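Local coordinates for uncharacterized protein (Bacillus thuringiensis serovar kurstaki, PDB 4XE8) that binds ADP and is probably a ParM-type bacterial actin that forms filaments to segregate plasmid DNA, at residues A364-V369 / G389-K394. The protein carries 2 engineered substitutions. Residues are numbered along the deposited sequence; the frame is centred on the assembly and turned at random.
Sequences ADKNIV and GFILPK
At one margin of the mixed five-stranded sheet of this actin-like chain, N367 and I368 of strand 366-370 pair in parallel with F390 and I391 of the short outermost strand 390-391. The ladder climbs from G389 O to N367 N, from N367 O to I391 N (2.7 Å) and from I391 O to V369 N (3.1 Å, 164° at the hydrogen). CA-H...O contacts from F390 to N367 O and from I368 to I391 O accompany it. Where the edge strand begins, G389 O is gripped twice by one residue, the N367 backbone N and side-chain ND2 approaching from opposite faces of the carbonyl plane. N367 ND2 lies 2.9 Å from G389 O. CG of N367 sits beside its own backbone N (chi1 -61°), which brings ND2 round to the same carbonyl oxygen that the backbone N uses; G389 O lies almost in the amide plane, so the bond probably helps fix the amide's rotation. The same face carries F390, whose ring sets CD1 3.8 Å from N367 CB and receives V369 CG2 at its edge. W359 of helix 337-362 meets the F390 ring edge-to-face, and L355 touches F390 and V369, so this helix packs against that face. On the other face I368 and I391 run alongside each other in the same direction, I368 CG1 4.0 Å from I391 CB; the K366 chain runs roughly perpendicular to I391, its CB and NZ both near I391 CD1. Beyond the ladder the chains part, yet L392 CD2 still reaches V369 CB at 3.7 Å and the P393 ring places CD against V369 O. Strand 366-370 also pairs with strand 231-237. A parallel edge pair backed on one face by a long helix belongs to the nucleotide-binding alpha/beta core of the actin fold.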
loop_
_atom_site.group_PDB
_atom_site.type_symbol
_atom_site.label_atom_id
_atom_site.label_comp_id
_atom_site.label_asym_id
_atom_site.label_seq_id
_atom_site.Cartn_x
_atom_site.Cartn_y
_atom_site.Cartn_z
ATOM N N ALA A 364 18.252 5.895 17.592
ATOM C CA ALA A 364 16.921 6.379 17.937
ATOM C C ALA A 364 16.463 5.755 19.248
ATOM O O ALA A 364 16.867 4.642 19.589
ATOM C CB ALA A 364 15.932 6.066 16.826
ATOM N N ASP A 365 15.628 6.478 19.983
ATOM C CA ASP A 365 15.106 5.986 21.251
ATOM C C ASP A 365 14.150 4.819 21.028
ATOM O O ASP A 365 14.182 3.833 21.764
ATOM C CB ASP A 365 14.406 7.113 22.008
ATOM C CG ASP A 365 15.292 8.334 22.184
ATOM O OD1 ASP A 365 16.532 8.180 22.169
ATOM O OD2 ASP A 365 14.747 9.448 22.335
ATOM N N LYS A 366 13.303 4.935 20.008
ATOM C CA LYS A 366 12.342 3.885 19.682
ATOM C C LYS A 366 12.344 3.575 18.187
ATOM O O LYS A 366 12.568 4.460 17.360
ATOM C CB LYS A 366 10.935 4.285 20.129
ATOM C CG LYS A 366 10.747 4.351 21.640
ATOM C CD LYS A 366 11.079 3.017 22.294
ATOM C CE LYS A 366 10.582 2.960 23.730
ATOM N NZ LYS A 366 9.109 2.738 23.793
ATOM N N ASN A 367 12.094 2.316 17.845
ATOM C CA ASN A 367 12.051 1.893 16.450
ATOM C C ASN A 367 10.697 1.308 16.077
ATOM O O ASN A 367 10.311 0.245 16.561
ATOM C CB ASN A 367 13.151 0.875 16.163
ATOM C CG ASN A 367 14.532 1.434 16.409
ATOM O OD1 ASN A 367 15.188 1.924 15.490
ATOM N ND2 ASN A 367 14.980 1.374 17.658
ATOM N N ILE A 368 9.981 2.009 15.208
ATOM C CA ILE A 368 8.650 1.588 14.801
ATOM C C ILE A 368 8.716 0.837 13.480
ATOM O O ILE A 368 9.300 1.319 12.509
ATOM C CB ILE A 368 7.705 2.791 14.683
ATOM C CG1 ILE A 368 7.727 3.586 15.991
ATOM C CG2 ILE A 368 6.296 2.335 14.352
ATOM C CD1 ILE A 368 6.958 4.872 15.940
ATOM N N VAL A 369 8.123 -0.353 13.454
ATOM C CA VAL A 369 8.186 -1.219 12.284
ATOM C C VAL A 369 6.790 -1.461 11.716
ATOM O O VAL A 369 5.916 -1.999 12.396
ATOM C CB VAL A 369 8.847 -2.569 12.622
ATOM C CG1 VAL A 369 9.077 -3.380 11.358
ATOM C CG2 VAL A 369 10.161 -2.343 13.357
ATOM N N GLY A 389 12.422 -0.734 22.700
ATOM C CA GLY A 389 13.094 0.010 21.653
ATOM C C GLY A 389 12.487 -0.290 20.297
ATOM O O GLY A 389 12.762 0.401 19.316
ATOM N N PHE A 390 11.664 -1.331 20.245
ATOM C CA PHE A 390 10.920 -1.664 19.036
ATOM C C PHE A 390 9.420 -1.539 19.275
ATOM O O PHE A 390 8.909 -1.971 20.307
ATOM C CB PHE A 390 11.258 -3.077 18.559
ATOM C CG PHE A 390 12.583 -3.179 17.862
ATOM C CD1 PHE A 390 12.694 -2.883 16.514
ATOM C CD2 PHE A 390 13.716 -3.575 18.553
ATOM C CE1 PHE A 390 13.912 -2.978 15.866
ATOM C CE2 PHE A 390 14.937 -3.671 17.912
ATOM C CZ PHE A 390 15.035 -3.372 16.566
ATOM N N ILE A 391 8.718 -0.940 18.319
ATOM C CA ILE A 391 7.276 -0.773 18.431
ATOM C C ILE A 391 6.553 -1.308 17.202
ATOM O O ILE A 391 6.672 -0.751 16.112
ATOM C CB ILE A 391 6.881 0.705 18.625
ATOM C CG1 ILE A 391 7.534 1.281 19.884
ATOM C CG2 ILE A 391 5.367 0.846 18.696
ATOM C CD1 ILE A 391 7.190 2.735 20.138
ATOM N N LEU A 392 5.809 -2.393 17.382
ATOM C CA LEU A 392 4.909 -2.866 16.342
ATOM C C LEU A 392 3.554 -2.209 16.535
ATOM O O LEU A 392 3.168 -1.911 17.664
ATOM C CB LEU A 392 4.775 -4.390 16.372
ATOM C CG LEU A 392 6.045 -5.187 16.074
ATOM C CD1 LEU A 392 5.721 -6.648 15.799
ATOM C CD2 LEU A 392 6.789 -4.569 14.904
ATOM N N PRO A 393 2.828 -1.966 15.435
ATOM C CA PRO A 393 1.487 -1.410 15.610
ATOM C C PRO A 393 0.604 -2.391 16.367
ATOM O O PRO A 393 0.687 -3.606 16.152
ATOM C CB PRO A 393 0.998 -1.195 14.175
ATOM C CG PRO A 393 1.801 -2.150 13.357
ATOM C CD PRO A 393 3.146 -2.215 14.018
ATOM N N LYS A 394 -0.212 -1.857 17.266
ATOM C CA LYS A 394 -1.029 -2.676 18.149
ATOM C C LYS A 394 -2.169 -3.338 17.389
ATOM O O LYS A 394 -2.417 -4.536 17.538
ATOM C CB LYS A 394 -1.551 -1.822 19.297
ATOM C CG LYS A 394 -0.432 -1.287 20.172
ATOM C CD LYS A 394 0.403 -2.435 20.726
ATOM C CE LYS A 394 1.539 -1.941 21.609
ATOM N NZ LYS A 394 2.141 -3.071 22.370
#